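Local coordinates for myosin IE heavy chain (Dictyostelium discoideum, PDB 1LKX), which moves along actin filaments by coupling actin-activated ATP hydrolysis to force production, as a single-headed myosin of the class-one group that may shift membranes relative to actin, at residues A[135-147]-A[361-373]. Sequence-based numbering, arbitrary orientation.
Unlike the reference sequence in segment 135-147: Leu-137 (reference Phe), Asp-138 (reference Gln). Unlike the reference sequence in segment 361-373: Ile-371 (reference Leu), Ile-372 (reference Ser), Asn-373 (reference Ile).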
loop_
_atom_site.group_PDB
_atom_site.type_symbol
_atom_site.label_atom_id
_atom_site.label_comp_id
_atom_site.label_asym_id
_atom_site.label_seq_id
_atom_site.Cartn_x
_atom_site.Cartn_y
_atom_site.Cartn_z
ATOM N N MET A 135 5.328 10.523 17.731
ATOM C CA MET A 135 4.419 11.069 16.729
ATOM C C MET A 135 4.374 10.235 15.471
ATOM O O MET A 135 3.293 9.918 14.986
ATOM C CB MET A 135 4.817 12.485 16.357
ATOM C CG MET A 135 4.553 13.494 17.438
ATOM S SD MET A 135 4.830 15.128 16.791
ATOM C CE MET A 135 6.548 15.436 17.347
ATOM N N LEU A 136 5.535 9.892 14.928
ATOM C CA LEU A 136 5.551 9.078 13.720
ATOM C C LEU A 136 4.759 7.801 13.977
ATOM O O LEU A 136 3.963 7.375 13.151
ATOM C CB LEU A 136 6.983 8.724 13.318
ATOM C CG LEU A 136 7.893 9.889 12.934
ATOM C CD1 LEU A 136 9.326 9.414 12.750
ATOM C CD2 LEU A 136 7.364 10.530 11.669
ATOM N N LEU A 137 4.968 7.196 15.138
ATOM C CA LEU A 137 4.261 5.969 15.475
ATOM C C LEU A 137 2.752 6.143 15.657
ATOM O O LEU A 137 1.969 5.348 15.146
ATOM C CB LEU A 137 4.863 5.351 16.733
ATOM C CG LEU A 137 6.307 4.884 16.586
ATOM C CD1 LEU A 137 6.774 4.299 17.893
ATOM C CD2 LEU A 137 6.402 3.855 15.476
ATOM N N ASP A 138 2.337 7.171 16.390
ATOM C CA ASP A 138 0.914 7.419 16.598
ATOM C C ASP A 138 0.179 7.746 15.296
ATOM O O ASP A 138 -1.046 7.653 15.229
ATOM C CB ASP A 138 0.726 8.556 17.599
ATOM C CG ASP A 138 0.833 8.086 19.035
ATOM O OD1 ASP A 138 1.519 7.064 19.273
ATOM O OD2 ASP A 138 0.236 8.742 19.924
ATOM N N SER A 139 0.919 8.124 14.259
ATOM C CA SER A 139 0.294 8.433 12.981
ATOM C C SER A 139 -0.346 7.170 12.376
ATOM O O SER A 139 -1.343 7.255 11.656
ATOM C CB SER A 139 1.326 8.992 12.004
ATOM O OG SER A 139 1.910 7.947 11.242
ATOM N N ASN A 140 0.228 6.000 12.666
ATOM C CA ASN A 140 -0.299 4.736 12.151
ATOM C C ASN A 140 -1.723 4.437 12.614
ATOM O O ASN A 140 -2.626 4.277 11.792
ATOM C CB ASN A 140 0.622 3.576 12.531
ATOM C CG ASN A 140 1.783 3.417 11.565
ATOM O OD1 ASN A 140 1.582 3.140 10.380
ATOM N ND2 ASN A 140 3.002 3.598 12.061
ATOM N N PRO A 141 -1.950 4.367 13.936
ATOM C CA PRO A 141 -3.294 4.083 14.456
ATOM C C PRO A 141 -4.315 5.065 13.934
ATOM O O PRO A 141 -5.469 4.721 13.704
ATOM C CB PRO A 141 -3.120 4.214 15.968
ATOM C CG PRO A 141 -1.696 3.818 16.176
ATOM C CD PRO A 141 -0.993 4.531 15.044
ATOM N N LEU A 142 -3.865 6.299 13.754
ATOM C CA LEU A 142 -4.703 7.391 13.273
ATOM C C LEU A 142 -5.180 7.141 11.838
ATOM O O LEU A 142 -6.375 7.076 11.576
ATOM C CB LEU A 142 -3.906 8.698 13.373
ATOM C CG LEU A 142 -4.629 10.022 13.622
ATOM C CD1 LEU A 142 -5.131 10.587 12.328
ATOM C CD2 LEU A 142 -5.773 9.807 14.576
ATOM N N LEU A 143 -4.246 6.992 10.910
ATOM C CA LEU A 143 -4.605 6.729 9.529
ATOM C C LEU A 143 -5.317 5.400 9.369
ATOM O O LEU A 143 -6.232 5.277 8.562
ATOM C CB LEU A 143 -3.363 6.721 8.651
ATOM C CG LEU A 143 -2.649 8.063 8.517
ATOM C CD1 LEU A 143 -1.408 7.888 7.659
ATOM C CD2 LEU A 143 -3.596 9.094 7.919
ATOM N N GLU A 144 -4.890 4.395 10.125
ATOM C CA GLU A 144 -5.511 3.080 10.035
ATOM C C GLU A 144 -7.007 3.164 10.328
ATOM O O GLU A 144 -7.805 2.470 9.705
ATOM C CB GLU A 144 -4.818 2.119 10.996
ATOM C CG GLU A 144 -4.406 0.816 10.335
ATOM C CD GLU A 144 -3.127 0.205 10.938
ATOM O OE1 GLU A 144 -2.032 0.790 10.714
ATOM O OE2 GLU A 144 -3.214 -0.849 11.632
ATOM N N ALA A 145 -7.388 4.038 11.255
ATOM C CA ALA A 145 -8.788 4.190 11.619
ATOM C C ALA A 145 -9.638 4.699 10.463
ATOM O O ALA A 145 -10.756 4.231 10.264
ATOM C CB ALA A 145 -8.917 5.117 12.809
ATOM N N PHE A 146 -9.113 5.655 9.700
ATOM C CA PHE A 146 -9.843 6.203 8.557
ATOM C C PHE A 146 -9.574 5.516 7.204
ATOM O O PHE A 146 -10.392 5.604 6.295
ATOM C CB PHE A 146 -9.555 7.701 8.401
ATOM C CG PHE A 146 -10.015 8.538 9.564
ATOM C CD1 PHE A 146 -9.250 8.614 10.732
ATOM C CD2 PHE A 146 -11.235 9.225 9.501
ATOM C CE1 PHE A 146 -9.695 9.356 11.812
ATOM C CE2 PHE A 146 -11.686 9.968 10.576
ATOM C CZ PHE A 146 -10.922 10.036 11.733
ATOM N N GLY A 147 -8.446 4.830 7.065
ATOM C CA GLY A 147 -8.151 4.205 5.797
ATOM C C GLY A 147 -8.279 2.707 5.724
ATOM O O GLY A 147 -8.191 2.148 4.641
ATOM N N PHE A 361 -10.117 12.588 4.363
ATOM C CA PHE A 361 -8.926 11.759 4.515
ATOM C C PHE A 361 -7.668 12.456 4.008
ATOM O O PHE A 361 -6.663 12.524 4.720
ATOM C CB PHE A 361 -9.100 10.415 3.793
ATOM C CG PHE A 361 -7.940 9.468 3.987
ATOM C CD1 PHE A 361 -6.913 9.399 3.044
ATOM C CD2 PHE A 361 -7.849 8.678 5.135
ATOM C CE1 PHE A 361 -5.806 8.559 3.237
ATOM C CE2 PHE A 361 -6.741 7.833 5.335
ATOM C CZ PHE A 361 -5.721 7.778 4.381
ATOM N N ASN A 362 -7.722 12.963 2.779
ATOM C CA ASN A 362 -6.580 13.664 2.200
ATOM C C ASN A 362 -6.176 14.843 3.077
ATOM O O ASN A 362 -5.000 15.208 3.153
ATOM C CB ASN A 362 -6.920 14.147 0.791
ATOM C CG ASN A 362 -6.658 13.090 -0.261
ATOM O OD1 ASN A 362 -7.347 13.027 -1.272
ATOM N ND2 ASN A 362 -5.645 12.260 -0.034
ATOM N N TRP A 363 -7.165 15.433 3.737
ATOM C CA TRP A 363 -6.922 16.551 4.627
ATOM C C TRP A 363 -6.181 16.048 5.859
ATOM O O TRP A 363 -5.152 16.593 6.261
ATOM C CB TRP A 363 -8.242 17.167 5.059
ATOM C CG TRP A 363 -8.056 18.193 6.105
ATOM C CD1 TRP A 363 -7.699 19.493 5.922
ATOM C CD2 TRP A 363 -8.201 18.009 7.518
ATOM N NE1 TRP A 363 -7.619 20.141 7.134
ATOM C CE2 TRP A 363 -7.924 19.254 8.132
ATOM C CE3 TRP A 363 -8.541 16.916 8.324
ATOM C CZ2 TRP A 363 -7.976 19.439 9.520
ATOM C CZ3 TRP A 363 -8.595 17.100 9.707
ATOM C CH2 TRP A 363 -8.314 18.358 10.289
ATOM N N LEU A 364 -6.732 15.002 6.459
ATOM C CA LEU A 364 -6.152 14.401 7.635
ATOM C C LEU A 364 -4.665 14.111 7.434
ATOM O O LEU A 364 -3.870 14.391 8.321
ATOM C CB LEU A 364 -6.885 13.110 7.961
ATOM C CG LEU A 364 -6.969 12.692 9.431
ATOM C CD1 LEU A 364 -7.418 11.230 9.509
ATOM C CD2 LEU A 364 -5.628 12.852 10.108
ATOM N N VAL A 365 -4.269 13.560 6.287
ATOM C CA VAL A 365 -2.846 13.278 6.099
ATOM C C VAL A 365 -2.024 14.562 6.054
ATOM O O VAL A 365 -1.034 14.690 6.764
ATOM C CB VAL A 365 -2.545 12.456 4.818
ATOM C CG1 VAL A 365 -3.285 11.153 4.844
ATOM C CG2 VAL A 365 -2.924 13.227 3.612
ATOM N N SER A 366 -2.426 15.525 5.237
ATOM C CA SER A 366 -1.678 16.776 5.159
ATOM C C SER A 366 -1.672 17.453 6.522
ATOM O O SER A 366 -0.700 18.097 6.894
ATOM C CB SER A 366 -2.303 17.703 4.133
ATOM O OG SER A 366 -3.672 17.859 4.434
ATOM N N LYS A 367 -2.754 17.299 7.270
ATOM C CA LYS A 367 -2.831 17.908 8.586
ATOM C C LYS A 367 -1.735 17.301 9.439
ATOM O O LYS A 367 -1.073 17.990 10.199
ATOM C CB LYS A 367 -4.202 17.653 9.223
ATOM C CG LYS A 367 -4.667 18.759 10.163
ATOM C CD LYS A 367 -3.778 18.856 11.390
ATOM C CE LYS A 367 -3.674 20.308 11.897
ATOM N NZ LYS A 367 -4.990 20.972 12.220
ATOM N N ILE A 368 -1.546 16.001 9.309
ATOM C CA ILE A 368 -0.501 15.323 10.054
ATOM C C ILE A 368 0.851 15.792 9.533
ATOM O O ILE A 368 1.704 16.219 10.306
ATOM C CB ILE A 368 -0.596 13.801 9.889
ATOM C CG1 ILE A 368 -1.891 13.297 10.519
ATOM C CG2 ILE A 368 0.586 13.127 10.548
ATOM C CD1 ILE A 368 -2.079 11.809 10.409
ATOM N N ASN A 369 1.039 15.721 8.218
ATOM C CA ASN A 369 2.289 16.153 7.600
ATOM C C ASN A 369 2.715 17.524 8.116
ATOM O O ASN A 369 3.905 17.851 8.159
ATOM C CB ASN A 369 2.142 16.209 6.084
ATOM C CG ASN A 369 2.199 14.851 5.446
ATOM O OD1 ASN A 369 3.203 14.149 5.548
ATOM N ND2 ASN A 369 1.123 14.469 4.776
ATOM N N THR A 370 1.737 18.330 8.502
ATOM C CA THR A 370 2.020 19.655 9.024
ATOM C C THR A 370 2.805 19.575 10.329
ATOM O O THR A 370 3.779 20.302 10.514
ATOM C CB THR A 370 0.720 20.429 9.267
ATOM O OG1 THR A 370 0.136 20.758 8.010
ATOM C CG2 THR A 370 0.980 21.701 10.034
ATOM N N ILE A 371 2.378 18.693 11.228
ATOM C CA ILE A 371 3.041 18.537 12.505
ATOM C C ILE A 371 4.295 17.677 12.415
ATOM O O ILE A 371 5.221 17.840 13.206
ATOM C CB ILE A 371 2.099 17.900 13.545
ATOM C CG1 ILE A 371 1.044 18.907 13.993
ATOM C CG2 ILE A 371 2.883 17.436 14.757
ATOM C CD1 ILE A 371 -0.173 19.001 13.089
ATOM N N ILE A 372 4.343 16.777 11.444
ATOM C CA ILE A 372 5.473 15.871 11.322
ATOM C C ILE A 372 6.568 16.212 10.334
ATOM O O ILE A 372 7.737 15.975 10.609
ATOM C CB ILE A 372 4.980 14.473 10.995
ATOM C CG1 ILE A 372 4.139 13.952 12.150
ATOM C CG2 ILE A 372 6.141 13.534 10.791
ATOM C CD1 ILE A 372 3.614 12.553 11.917
ATOM N N ASN A 373 6.207 16.755 9.184
ATOM C CA ASN A 373 7.199 17.074 8.172
ATOM C C ASN A 373 8.146 18.202 8.554
ATOM O O ASN A 373 7.710 19.313 8.826
ATOM C CB ASN A 373 6.507 17.433 6.872
ATOM C CG ASN A 373 7.475 17.608 5.742
ATOM O OD1 ASN A 373 7.114 18.100 4.687
ATOM N ND2 ASN A 373 8.716 17.197 5.952
#
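Phe-146 and Leu-364 meet ring face to methyl where two helices of the myosin motor domain, a P-loop NTPase fold, pack nearly antiparallel: the axes of 135-147 and 361-372 run at 173° and approach to 10.8 Å. Leu-364 CD1 stands over one face of the Phe-146 ring, 3.8 Å from its centroid and 26° off the normal, which meets the geometry of a CH-pi contact, and the two side chains cross at about a right angle. The other branch of Leu-364, CD2, turns to Leu-142 CD1. Leu-142 CD1 also lies 3.8 Å from Ile-368 CD1.

Phe-361 is turned differently: it presents its ring edge, with CD2 3.8 Å from Phe-146 CB, which lies in the ring plane. The ring reaches the Gly-147 backbone through CE2 because chi1 (-176°) sets CG opposite the backbone N, while Phe-160 makes an edge-to-face contact with the ring from outside the pair. Cutting Phe-361 back to an alanine is likely to leave Phe-146 CB and the Gly-147 backbone without this ring beside them and Phe-160 without its edge-to-face partner.

Midway, the side chains of Leu-143 and Val-365 cross at about a right angle, with Leu-143 CD2 3.7 Å from Val-365 CG1; Leu-143 CD2 also touches Ile-368 CD1. No hydrogen bond joins the segments; Ser-139 OG instead donates within its own helix to Leu-136 O. Strand 174-182 lies against Leu-143 and Val-365, and helix 242-255 against Leu-142. At the far end Leu-136 CD2 packs on Ile-372 CG2, and Met-135 SD rests 3.6 Å from Ile-371 CG2.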